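Putative dehydrogenase (Pseudomonas fluorescens, PDB 6UUG) is the methanesulfinate monooxygenase MsuC, a two-component flavin-dependent enzyme of bacterial sulfur assimilation with the acyl-CoA dehydrogenase fold. Local coordinates at residues Y274-R280 with V364-S369; G266-E270 with L376-W380; G354-S359 with H379-R384; L261-E265 with L307-R311. All coordinates share one frame; numbering follows the deposited sequence.

Contact 1: residues Y274-R280 with V364-S369; sequences YTLSETR and VTGARS
Tyr274 lays its ring against the turn that follows helix 362-365. The ring meets the backbone O of Thr365 with its edge, at CE1, and takes CB of Ser369 on one face in a CH-pi contact, 3.9 Å from that CB to the ring centroid. The opposite face is covered by CB of Glu278 in its own segment. CG of Tyr274 stands anti to the backbone N (chi1 -162°), which swings the ring across to Thr365 and Ser369.

This inner part is tight. The OG1 of Thr279 donates to the O of Thr365 at 2.7 Å. The OG1 of Thr275 lies 2.9 Å from the O of Val364, but its proton has a competing acceptor, Ala271 O, and the same oxygen is bonded to Tyr300 of helix 294-327. Gly366 turns the chain with a positive phi, and its O accepts from both N and OG of Ser369.

The outer side is looser and carries the charges. Arg368 bends at chi3 (58°) and its NH1 donates to the O of Glu278 at 2.8 Å, from above the carbonyl plane. Its NH2 is 3.6 Å from OE1 of Glu278, a long salt bridge. The guanidinium of Arg280 stacks on that of Arg368, centres 4.4 Å apart. A water accepts from Arg280 N and Arg368 NH1.

Arg368 thus ties down the chain where it leaves helix 247-277. The nearby carboxylate of Glu278 would offset part of the like charge of the two stacked arginines, while the hydroxyl of Thr279 satisfies the O of Thr365 at the end of helix 362-365.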
loop_
_atom_site.group_PDB
_atom_site.type_symbol
_atom_site.label_atom_id
_atom_site.label_comp_id
_atom_site.label_asym_id
_atom_site.label_seq_id
_atom_site.Cartn_x
_atom_site.Cartn_y
_atom_site.Cartn_z
ATOM N N TYR A 274 10.013 22.900 -7.127
ATOM C CA TYR A 274 9.673 22.655 -8.523
ATOM C C TYR A 274 8.173 22.787 -8.756
ATOM O O TYR A 274 7.747 23.419 -9.729
ATOM C CB TYR A 274 10.185 21.276 -8.948
ATOM C CG TYR A 274 10.260 21.120 -10.446
ATOM C CD1 TYR A 274 9.135 20.756 -11.178
ATOM C CD2 TYR A 274 11.444 21.359 -11.133
ATOM C CE1 TYR A 274 9.185 20.624 -12.554
ATOM C CE2 TYR A 274 11.505 21.223 -12.520
ATOM C CZ TYR A 274 10.368 20.855 -13.220
ATOM O OH TYR A 274 10.399 20.723 -14.592
ATOM N N THR A 275 7.355 22.213 -7.858
ATOM C CA THR A 275 5.906 22.323 -7.967
ATOM C C THR A 275 5.464 23.778 -8.029
ATOM O O THR A 275 4.598 24.140 -8.838
ATOM C CB THR A 275 5.232 21.611 -6.786
ATOM O OG1 THR A 275 5.542 20.208 -6.861
ATOM C CG2 THR A 275 3.709 21.788 -6.838
ATOM N N LEU A 276 6.058 24.623 -7.185
ATOM C CA LEU A 276 5.661 26.021 -7.086
ATOM C C LEU A 276 6.252 26.897 -8.186
ATOM O O LEU A 276 5.719 27.982 -8.437
ATOM C CB LEU A 276 6.068 26.575 -5.722
ATOM C CG LEU A 276 5.405 25.893 -4.523
ATOM C CD1 LEU A 276 5.974 26.419 -3.208
ATOM C CD2 LEU A 276 3.893 26.086 -4.594
ATOM N N SER A 277 7.324 26.460 -8.843
ATOM C CA SER A 277 8.078 27.290 -9.780
ATOM C C SER A 277 7.897 26.904 -11.237
ATOM O O SER A 277 7.863 27.787 -12.099
ATOM C CB SER A 277 9.577 27.240 -9.449
ATOM O OG SER A 277 9.828 27.640 -8.108
ATOM N N GLU A 278 7.788 25.607 -11.540
ATOM C CA GLU A 278 7.925 25.133 -12.915
ATOM C C GLU A 278 6.765 24.260 -13.391
ATOM O O GLU A 278 6.478 24.212 -14.593
ATOM C CB GLU A 278 9.237 24.352 -13.064
ATOM C CG GLU A 278 10.482 25.120 -12.647
ATOM C CD GLU A 278 10.868 26.203 -13.647
ATOM O OE1 GLU A 278 10.482 26.083 -14.831
ATOM O OE2 GLU A 278 11.551 27.174 -13.243
ATOM N N THR A 279 6.109 23.546 -12.477
ATOM C CA THR A 279 5.081 22.590 -12.875
ATOM C C THR A 279 3.858 23.320 -13.427
ATOM O O THR A 279 3.412 24.324 -12.863
ATOM C CB THR A 279 4.693 21.704 -11.686
ATOM O OG1 THR A 279 5.865 21.043 -11.181
ATOM C CG2 THR A 279 3.664 20.649 -12.088
ATOM N N ARG A 280 3.325 22.819 -14.537
ATOM C CA ARG A 280 2.103 23.343 -15.127
ATOM C C ARG A 280 0.928 22.449 -14.754
ATOM O O ARG A 280 1.062 21.225 -14.645
ATOM C CB ARG A 280 2.230 23.441 -16.652
ATOM C CG ARG A 280 3.475 24.185 -17.118
ATOM C CD ARG A 280 3.648 24.088 -18.629
ATOM N NE ARG A 280 4.864 24.757 -19.091
ATOM C CZ ARG A 280 5.319 24.707 -20.340
ATOM N NH1 ARG A 280 4.663 24.016 -21.262
ATOM N NH2 ARG A 280 6.435 25.347 -20.668
ATOM N N VAL A 364 3.918 15.042 -8.532
ATOM C CA VAL A 364 3.593 16.447 -8.306
ATOM C C VAL A 364 4.603 17.398 -8.915
ATOM O O VAL A 364 4.354 18.613 -8.908
ATOM C CB VAL A 364 3.413 16.774 -6.807
ATOM C CG1 VAL A 364 2.290 15.922 -6.204
ATOM C CG2 VAL A 364 4.718 16.609 -6.065
ATOM N N THR A 365 5.729 16.906 -9.429
ATOM C CA THR A 365 6.641 17.761 -10.180
ATOM C C THR A 365 6.393 17.659 -11.684
ATOM O O THR A 365 6.471 18.669 -12.386
ATOM C CB THR A 365 8.106 17.441 -9.839
ATOM O OG1 THR A 365 8.414 16.077 -10.160
ATOM C CG2 THR A 365 8.368 17.677 -8.369
ATOM N N GLY A 366 6.082 16.470 -12.200
ATOM C CA GLY A 366 5.553 16.349 -13.552
ATOM C C GLY A 366 6.589 15.947 -14.590
ATOM O O GLY A 366 7.768 15.710 -14.302
ATOM N N ALA A 367 6.115 15.916 -15.843
ATOM C CA ALA A 367 6.862 15.284 -16.928
ATOM C C ALA A 367 8.153 16.022 -17.266
ATOM O O ALA A 367 9.106 15.403 -17.749
ATOM C CB ALA A 367 5.982 15.176 -18.176
ATOM N N ARG A 368 8.210 17.332 -17.040
ATOM C CA ARG A 368 9.429 18.068 -17.354
ATOM C C ARG A 368 10.500 17.942 -16.271
ATOM O O ARG A 368 11.651 18.325 -16.511
ATOM C CB ARG A 368 9.081 19.542 -17.609
ATOM C CG ARG A 368 8.374 19.775 -18.956
ATOM C CD ARG A 368 7.499 21.029 -18.966
ATOM N NE ARG A 368 8.249 22.245 -18.655
ATOM C CZ ARG A 368 8.198 22.885 -17.488
ATOM N NH1 ARG A 368 7.424 22.432 -16.507
ATOM N NH2 ARG A 368 8.916 23.985 -17.302
ATOM N N SER A 369 10.166 17.392 -15.103
ATOM C CA SER A 369 11.110 17.327 -13.990
ATOM C C SER A 369 12.094 16.170 -14.104
ATOM O O SER A 369 12.991 16.055 -13.256
ATOM C CB SER A 369 10.353 17.222 -12.655
ATOM O OG SER A 369 9.649 15.993 -12.540
HETATM O O HOH W 1 4.979 20.850 -16.105
#

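Contact 2: residues G266-E270 with L376-W380; sequences GAFEE and LDRHW
Ala267 and His379 mark the closest backbone approach, with their CA atoms 6.1 Å apart, where helix 247-277 passes the start of helix 378-386. The methyl of Ala267 sits over one face of the His379 imidazole, a CH-pi contact with CB 4.0 Å from the ring centroid. CG of Arg378 covers the opposite face.

The ring edge is used for a polar bond. NE2 of His379 donates to OE1 of Glu270 at 2.7 Å and 173°. The acceptor lies in the ring plane, and the carboxylate is turned 78° from it. Glu270 gets there on an extended chain, with CG anti to the backbone N (chi1 -173°). The same OE1 also takes weak bonds from Arg378, at 3.1 Å from NH2 and 3.2 Å from NH1, within a salt bridge. Arg378 NH1 has a further partner in the O of Arg375. CD1 of Leu376 packs beside the carboxylate, 3.6 Å from OE1 of Glu270. Three N-H groups therefore converge on one oxygen, and its negative charge would probably be stabilised there. A leucine in place of His379 would probably cost Glu270 its straight bond, leaving the weak bonds from Arg378.

Cys358 of helix 333-360 touches both Ala267 and His379, and helix 362-365 packs on Leu376. On the far side of helix 247-277, Phe268 meets Phe303 and Leu307 of helix 294-327.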
loop_
_atom_site.group_PDB
_atom_site.type_symbol
_atom_site.label_atom_id
_atom_site.label_comp_id
_atom_site.label_asym_id
_atom_site.label_seq_id
_atom_site.Cartn_x
_atom_site.Cartn_y
_atom_site.Cartn_z
ATOM N N GLY A 266 15.302 16.370 1.765
ATOM C CA GLY A 266 15.845 17.164 0.673
ATOM C C GLY A 266 15.062 16.961 -0.608
ATOM O O GLY A 266 14.777 17.919 -1.339
ATOM N N ALA A 267 14.667 15.716 -0.874
ATOM C CA ALA A 267 13.813 15.424 -2.023
ATOM C C ALA A 267 12.499 16.183 -1.929
ATOM O O ALA A 267 12.035 16.783 -2.908
ATOM C CB ALA A 267 13.551 13.918 -2.111
ATOM N N PHE A 268 11.878 16.155 -0.745
ATOM C CA PHE A 268 10.630 16.870 -0.526
ATOM C C PHE A 268 10.797 18.360 -0.797
ATOM O O PHE A 268 9.976 18.969 -1.489
ATOM C CB PHE A 268 10.160 16.637 0.913
ATOM C CG PHE A 268 9.031 17.526 1.351
ATOM C CD1 PHE A 268 7.711 17.155 1.134
ATOM C CD2 PHE A 268 9.290 18.706 2.046
ATOM C CE1 PHE A 268 6.649 17.973 1.558
ATOM C CE2 PHE A 268 8.241 19.523 2.484
ATOM C CZ PHE A 268 6.922 19.155 2.235
ATOM N N GLU A 269 11.850 18.965 -0.243
ATOM C CA GLU A 269 12.026 20.402 -0.445
ATOM C C GLU A 269 12.298 20.725 -1.910
ATOM O O GLU A 269 11.810 21.735 -2.428
ATOM C CB GLU A 269 13.141 20.934 0.449
ATOM C CG GLU A 269 13.309 22.459 0.361
ATOM C CD GLU A 269 12.009 23.240 0.587
ATOM O OE1 GLU A 269 11.144 22.810 1.386
ATOM O OE2 GLU A 269 11.855 24.305 -0.044
ATOM N N GLU A 270 13.065 19.883 -2.601
ATOM C CA GLU A 270 13.327 20.156 -4.012
ATOM C C GLU A 270 12.045 20.044 -4.830
ATOM O O GLU A 270 11.811 20.846 -5.744
ATOM C CB GLU A 270 14.409 19.210 -4.546
ATOM C CG GLU A 270 14.870 19.547 -5.969
ATOM C CD GLU A 270 16.173 18.855 -6.374
ATOM O OE1 GLU A 270 16.548 17.853 -5.745
ATOM O OE2 GLU A 270 16.823 19.323 -7.331
ATOM N N LEU A 376 16.799 14.787 -10.607
ATOM C CA LEU A 376 15.885 14.713 -9.472
ATOM C C LEU A 376 15.731 13.285 -8.956
ATOM O O LEU A 376 15.348 13.095 -7.794
ATOM C CB LEU A 376 14.531 15.305 -9.874
ATOM C CG LEU A 376 13.447 15.523 -8.828
ATOM C CD1 LEU A 376 13.932 16.399 -7.672
ATOM C CD2 LEU A 376 12.235 16.139 -9.508
ATOM N N ASP A 377 16.062 12.284 -9.779
ATOM C CA ASP A 377 16.060 10.886 -9.362
ATOM C C ASP A 377 17.225 10.526 -8.458
ATOM O O ASP A 377 17.253 9.399 -7.951
ATOM C CB ASP A 377 16.097 9.966 -10.594
ATOM C CG ASP A 377 17.390 10.109 -11.390
ATOM O OD1 ASP A 377 17.831 11.260 -11.584
ATOM O OD2 ASP A 377 17.983 9.078 -11.816
ATOM N N ARG A 378 18.195 11.428 -8.255
ATOM C CA ARG A 378 19.356 11.072 -7.439
ATOM C C ARG A 378 18.954 10.741 -6.000
ATOM O O ARG A 378 19.548 9.848 -5.384
ATOM C CB ARG A 378 20.407 12.196 -7.478
ATOM C CG ARG A 378 20.084 13.459 -6.666
ATOM C CD ARG A 378 21.047 14.608 -7.003
ATOM N NE ARG A 378 20.788 15.791 -6.178
ATOM C CZ ARG A 378 19.771 16.622 -6.382
ATOM N NH1 ARG A 378 18.924 16.410 -7.387
ATOM N NH2 ARG A 378 19.591 17.670 -5.586
ATOM N N HIS A 379 17.937 11.417 -5.463
ATOM C CA HIS A 379 17.476 11.084 -4.117
ATOM C C HIS A 379 16.979 9.647 -4.065
ATOM O O HIS A 379 17.388 8.874 -3.198
ATOM C CB HIS A 379 16.364 12.034 -3.671
ATOM C CG HIS A 379 16.706 13.486 -3.823
ATOM N ND1 HIS A 379 17.658 14.111 -3.047
ATOM C CD2 HIS A 379 16.201 14.438 -4.643
ATOM C CE1 HIS A 379 17.735 15.384 -3.393
ATOM N NE2 HIS A 379 16.865 15.609 -4.362
ATOM N N TRP A 380 16.099 9.266 -4.998
ATOM C CA TRP A 380 15.628 7.881 -5.027
ATOM C C TRP A 380 16.800 6.910 -5.194
ATOM O O TRP A 380 16.888 5.905 -4.481
ATOM C CB TRP A 380 14.589 7.681 -6.148
ATOM C CG TRP A 380 13.946 6.292 -6.126
ATOM C CD1 TRP A 380 12.803 5.914 -5.463
ATOM C CD2 TRP A 380 14.431 5.111 -6.787
ATOM N NE1 TRP A 380 12.556 4.565 -5.674
ATOM C CE2 TRP A 380 13.541 4.054 -6.477
ATOM C CE3 TRP A 380 15.529 4.847 -7.614
ATOM C CZ2 TRP A 380 13.708 2.751 -6.988
ATOM C CZ3 TRP A 380 15.693 3.543 -8.125
ATOM C CH2 TRP A 380 14.797 2.515 -7.781
#

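Contact 3: residues G354-S359 with H379-R384; sequences GLEICS and HWRNLR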
loop_
_atom_site.group_PDB
_atom_site.type_symbol
_atom_site.label_atom_id
_atom_site.label_comp_id
_atom_site.label_asym_id
_atom_site.label_seq_id
_atom_site.Cartn_x
_atom_site.Cartn_y
_atom_site.Cartn_z
ATOM N N GLY A 354 10.510 6.879 3.303
ATOM C CA GLY A 354 11.417 7.754 2.580
ATOM C C GLY A 354 11.491 7.400 1.103
ATOM O O GLY A 354 11.433 8.271 0.237
ATOM N N LEU A 355 11.635 6.107 0.797
ATOM C CA LEU A 355 11.773 5.735 -0.609
ATOM C C LEU A 355 10.498 6.040 -1.374
ATOM O O LEU A 355 10.556 6.451 -2.545
ATOM C CB LEU A 355 12.153 4.248 -0.727
ATOM C CG LEU A 355 12.621 3.797 -2.110
ATOM C CD1 LEU A 355 13.991 4.395 -2.436
ATOM C CD2 LEU A 355 12.666 2.271 -2.135
ATOM N N GLU A 356 9.347 5.897 -0.709
ATOM C CA GLU A 356 8.066 6.211 -1.339
ATOM C C GLU A 356 7.961 7.697 -1.683
ATOM O O GLU A 356 7.477 8.060 -2.762
ATOM C CB GLU A 356 6.929 5.786 -0.414
ATOM C CG GLU A 356 5.534 6.213 -0.884
ATOM C CD GLU A 356 5.106 5.555 -2.194
ATOM O OE1 GLU A 356 4.088 6.005 -2.770
ATOM O OE2 GLU A 356 5.774 4.599 -2.651
ATOM N N ILE A 357 8.411 8.577 -0.781
ATOM C CA ILE A 357 8.427 10.006 -1.110
ATOM C C ILE A 357 9.326 10.275 -2.319
ATOM O O ILE A 357 8.966 11.038 -3.227
ATOM C CB ILE A 357 8.860 10.833 0.117
ATOM C CG1 ILE A 357 7.804 10.733 1.210
ATOM C CG2 ILE A 357 9.117 12.286 -0.281
ATOM C CD1 ILE A 357 8.257 11.358 2.549
ATOM N N CYS A 358 10.522 9.682 -2.343
ATOM C CA CYS A 358 11.458 9.951 -3.424
ATOM C C CYS A 358 10.928 9.462 -4.772
ATOM O O CYS A 358 11.333 9.985 -5.814
ATOM C CB CYS A 358 12.807 9.301 -3.136
ATOM S SG CYS A 358 13.681 10.015 -1.712
ATOM N N SER A 359 10.026 8.485 -4.770
ATOM C CA SER A 359 9.401 8.040 -6.018
ATOM C C SER A 359 8.161 8.855 -6.365
ATOM O O SER A 359 7.987 9.294 -7.513
ATOM C CB SER A 359 9.016 6.560 -5.916
ATOM O OG SER A 359 8.275 6.150 -7.081
ATOM N N HIS A 379 17.937 11.417 -5.463
ATOM C CA HIS A 379 17.476 11.084 -4.117
ATOM C C HIS A 379 16.979 9.647 -4.065
ATOM O O HIS A 379 17.388 8.874 -3.198
ATOM C CB HIS A 379 16.364 12.034 -3.671
ATOM C CG HIS A 379 16.706 13.486 -3.823
ATOM N ND1 HIS A 379 17.658 14.111 -3.047
ATOM C CD2 HIS A 379 16.201 14.438 -4.643
ATOM C CE1 HIS A 379 17.735 15.384 -3.393
ATOM N NE2 HIS A 379 16.865 15.609 -4.362
ATOM N N TRP A 380 16.099 9.266 -4.998
ATOM C CA TRP A 380 15.628 7.881 -5.027
ATOM C C TRP A 380 16.800 6.910 -5.194
ATOM O O TRP A 380 16.888 5.905 -4.481
ATOM C CB TRP A 380 14.589 7.681 -6.148
ATOM C CG TRP A 380 13.946 6.292 -6.126
ATOM C CD1 TRP A 380 12.803 5.914 -5.463
ATOM C CD2 TRP A 380 14.431 5.111 -6.787
ATOM N NE1 TRP A 380 12.556 4.565 -5.674
ATOM C CE2 TRP A 380 13.541 4.054 -6.477
ATOM C CE3 TRP A 380 15.529 4.847 -7.614
ATOM C CZ2 TRP A 380 13.708 2.751 -6.988
ATOM C CZ3 TRP A 380 15.693 3.543 -8.125
ATOM C CH2 TRP A 380 14.797 2.515 -7.781
ATOM N N ARG A 381 17.716 7.190 -6.136
ATOM C CA ARG A 381 18.824 6.254 -6.367
ATOM C C ARG A 381 19.703 6.101 -5.133
ATOM O O ARG A 381 20.161 4.995 -4.814
ATOM C CB ARG A 381 19.691 6.715 -7.540
ATOM C CG ARG A 381 19.070 6.488 -8.888
ATOM C CD ARG A 381 20.091 6.801 -9.974
ATOM N NE ARG A 381 20.203 8.232 -10.240
ATOM C CZ ARG A 381 21.215 9.012 -9.864
ATOM N NH1 ARG A 381 22.243 8.526 -9.170
ATOM N NH2 ARG A 381 21.200 10.298 -10.194
ATOM N N ASN A 382 19.993 7.214 -4.464
ATOM C CA ASN A 382 20.819 7.160 -3.262
ATOM C C ASN A 382 20.137 6.344 -2.174
ATOM O O ASN A 382 20.760 5.495 -1.524
ATOM C CB ASN A 382 21.100 8.583 -2.769
ATOM C CG ASN A 382 22.063 9.333 -3.673
ATOM O OD1 ASN A 382 22.813 8.721 -4.430
ATOM N ND2 ASN A 382 22.050 10.662 -3.587
ATOM N N LEU A 383 18.857 6.606 -1.942
ATOM C CA LEU A 383 18.158 5.886 -0.889
ATOM C C LEU A 383 17.930 4.434 -1.284
ATOM O O LEU A 383 18.038 3.538 -0.448
ATOM C CB LEU A 383 16.836 6.587 -0.573
ATOM C CG LEU A 383 16.075 6.155 0.669
ATOM C CD1 LEU A 383 16.967 6.240 1.892
ATOM C CD2 LEU A 383 14.853 7.061 0.828
ATOM N N ARG A 384 17.631 4.173 -2.559
ATOM C CA ARG A 384 17.462 2.784 -2.985
ATOM C C ARG A 384 18.717 1.966 -2.727
ATOM O O ARG A 384 18.630 0.800 -2.321
ATOM C CB ARG A 384 17.106 2.716 -4.480
ATOM C CG ARG A 384 17.021 1.290 -5.081
ATOM C CD ARG A 384 15.779 0.531 -4.613
ATOM N NE ARG A 384 15.911 0.109 -3.211
ATOM C CZ ARG A 384 14.990 -0.540 -2.510
ATOM N NH1 ARG A 384 15.206 -0.802 -1.210
ATOM N NH2 ARG A 384 13.848 -0.917 -3.081
HETATM O O HOH W 2 14.152 11.080 -6.203
#
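Leu355 and Trp380 make the main apolar contact between helix 333-360 and helix 378-386. The short segments run nearly antiparallel, at 156°, with axes 8.9 Å apart. CD1 of Leu355 sits over the five-membered ring of Trp380 in a CH-pi contact, 3.8 Å from the centroid. With CG anti to the backbone N (chi1 -174°), the Trp380 indole turns a face to this methyl. CD2, the other branch of Leu355, lies over the face of the Arg384 guanidinium, 3.5 Å from NH2. An alanine in place of Leu355 would probably open a gap between the indole and the guanidinium and take away this cover from one face of each.

Other contacts bring side chains against the backbone and against each other. The CA atoms of Cys358 and Trp380 are 4.9 Å apart, and CB of Cys358 touches CA of Trp380 at 3.7 Å. CD2 of Leu383 packs closely on the Gly354 backbone, 3.4 Å from its C. SG of Cys358 faces CB of His379 and CD2 of Leu383.

The polar link is a water. It donates to the O of Cys358 and accepts from the N of Trp380, at 3.0 and 2.9 Å.

NH1 of Arg384 bonds to Thr387 of its own chain. Trp380 stacks on Trp380 of the second subunit, and Arg384 bonds weakly to Ser359 O there. The chemistry is thus mostly apolar. Leu355 fills the space between two flat groups at a subunit interface, and the water serves backbone atoms near the first turn of helix 378-386.

Contact 4: residues L261-E265 with L307-R311; sequences LGIAE and LEGIR
Helices 247-277 and 294-327 pair here as neighbours in the helical C-terminal domain of the acyl-CoA dehydrogenase fold. Their short segments run nearly antiparallel, at 156°, with axes 10.9 Å apart. A salt-bridge network and a small apolar layer join them.

Glu265 and Arg311 carry the polar part. NE of Arg311 donates at 2.7 Å and 167° to OE2 of Glu265, which accepts on its anti lone pair. The acceptor lies in the guanidinium plane, while the carboxylate is turned 54° from it. A weak second bond reaches the same oxygen from NH2. Arg311 keeps its chain extended from CG to NE, which carries its guanidinium across to Glu265. NH1 on the other side donates to OE2 of Glu308 in its own helix, at 2.9 Å. CB of Leu307 covers one guanidinium face.

The apolar layer is less tight. CD1 of Leu261 meets CG2 of Ile310 at 3.8 Å and CG of Arg311 at 3.9 Å. CD2 of Leu307 packs against CB of Ala264 at 4.0 Å and touches CG of Glu265.

Arg311 is thus gripped by Glu265 and Glu308. These acids are shared in turn, Glu265 with Arg93 of helix 85-96 and Glu308 with Arg316 of the third subunit, so the charges probably offset one another. The arrangement is that of an antiparallel helix pair in a helical bundle, as in the C-terminal domain of acyl-CoA dehydrogenases.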
loop_
_atom_site.group_PDB
_atom_site.type_symbol
_atom_site.label_atom_id
_atom_site.label_comp_id
_atom_site.label_asym_id
_atom_site.label_seq_id
_atom_site.Cartn_x
_atom_site.Cartn_y
_atom_site.Cartn_z
ATOM N N LEU A 261 16.447 9.921 6.467
ATOM C CA LEU A 261 15.524 11.024 6.698
ATOM C C LEU A 261 15.970 12.274 5.950
ATOM O O LEU A 261 15.160 12.927 5.281
ATOM C CB LEU A 261 15.393 11.305 8.199
ATOM C CG LEU A 261 14.665 12.594 8.594
ATOM C CD1 LEU A 261 13.242 12.635 8.075
ATOM C CD2 LEU A 261 14.662 12.674 10.134
ATOM N N GLY A 262 17.263 12.606 6.031
ATOM C CA GLY A 262 17.778 13.765 5.308
ATOM C C GLY A 262 17.526 13.693 3.809
ATOM O O GLY A 262 17.132 14.680 3.187
ATOM N N ILE A 263 17.738 12.522 3.212
ATOM C CA ILE A 263 17.493 12.373 1.774
ATOM C C ILE A 263 16.028 12.662 1.442
ATOM O O ILE A 263 15.718 13.419 0.512
ATOM C CB ILE A 263 17.899 10.966 1.305
ATOM C CG1 ILE A 263 19.418 10.777 1.348
ATOM C CG2 ILE A 263 17.369 10.717 -0.100
ATOM C CD1 ILE A 263 19.835 9.302 1.246
ATOM N N ALA A 264 15.104 12.057 2.200
ATOM C CA ALA A 264 13.677 12.293 1.981
ATOM C C ALA A 264 13.306 13.763 2.177
ATOM O O ALA A 264 12.496 14.309 1.416
ATOM C CB ALA A 264 12.857 11.393 2.910
ATOM N N GLU A 265 13.889 14.421 3.192
ATOM C CA GLU A 265 13.592 15.836 3.426
ATOM C C GLU A 265 14.126 16.704 2.291
ATOM O O GLU A 265 13.472 17.669 1.871
ATOM C CB GLU A 265 14.193 16.283 4.770
ATOM C CG GLU A 265 13.470 15.718 5.983
ATOM C CD GLU A 265 14.041 16.209 7.303
ATOM O OE1 GLU A 265 15.277 16.206 7.469
ATOM O OE2 GLU A 265 13.227 16.581 8.180
ATOM N N LEU A 307 6.657 12.196 6.575
ATOM C CA LEU A 307 7.849 12.845 7.109
ATOM C C LEU A 307 7.719 13.116 8.601
ATOM O O LEU A 307 8.681 12.940 9.346
ATOM C CB LEU A 307 8.126 14.162 6.379
ATOM C CG LEU A 307 8.725 14.057 4.977
ATOM C CD1 LEU A 307 8.768 15.482 4.385
ATOM C CD2 LEU A 307 10.126 13.466 5.057
ATOM N N GLU A 308 6.551 13.579 9.050
ATOM C CA GLU A 308 6.397 13.897 10.468
ATOM C C GLU A 308 6.591 12.656 11.335
ATOM O O GLU A 308 7.287 12.705 12.357
ATOM C CB GLU A 308 5.031 14.534 10.717
ATOM C CG GLU A 308 4.966 15.981 10.233
ATOM C CD GLU A 308 5.800 16.925 11.092
ATOM O OE1 GLU A 308 5.240 17.498 12.058
ATOM O OE2 GLU A 308 7.004 17.103 10.805
ATOM N N GLY A 309 6.003 11.533 10.932
ATOM C CA GLY A 309 6.202 10.295 11.673
ATOM C C GLY A 309 7.656 9.856 11.716
ATOM O O GLY A 309 8.157 9.456 12.774
ATOM N N ILE A 310 8.353 9.913 10.564
ATOM C CA ILE A 310 9.775 9.547 10.535
ATOM C C ILE A 310 10.569 10.464 11.456
ATOM O O ILE A 310 11.408 10.009 12.242
ATOM C CB ILE A 310 10.345 9.619 9.106
ATOM C CG1 ILE A 310 9.615 8.681 8.162
ATOM C CG2 ILE A 310 11.817 9.215 9.120
ATOM C CD1 ILE A 310 9.909 9.027 6.732
ATOM N N ARG A 311 10.327 11.773 11.349
ATOM C CA ARG A 311 11.083 12.735 12.150
ATOM C C ARG A 311 11.008 12.404 13.637
ATOM O O ARG A 311 12.030 12.362 14.325
ATOM C CB ARG A 311 10.558 14.151 11.896
ATOM C CG ARG A 311 11.006 14.746 10.550
ATOM C CD ARG A 311 10.154 15.967 10.180
ATOM N NE ARG A 311 10.618 16.592 8.933
ATOM C CZ ARG A 311 9.857 17.338 8.135
ATOM N NH1 ARG A 311 8.588 17.570 8.443
ATOM N NH2 ARG A 311 10.371 17.870 7.031
#

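In the fold
All four contacts lie in the helical C-terminal domain, on one side of the chain's centre. Contacts 4, 2 and 1 follow one another along helix 247-277, towards its C-terminal end. Contacts 1 and 4 are about 21 Å apart between centres. Contact 3 instead joins helices 333-360 and 378-386. It shares His379 and Trp380 with contact 2, about 7 Å away between centres, and touches contact 4 as well. Along the chain, contact 1 is nested within the loop closed by contact 2, and contact 4 closes before contact 3 opens. Distant parts of the sequence thus form one helical body, running from buried contacts 2, 3 and 4 to the partly buried contact 1, and it continues into neighbouring subunits.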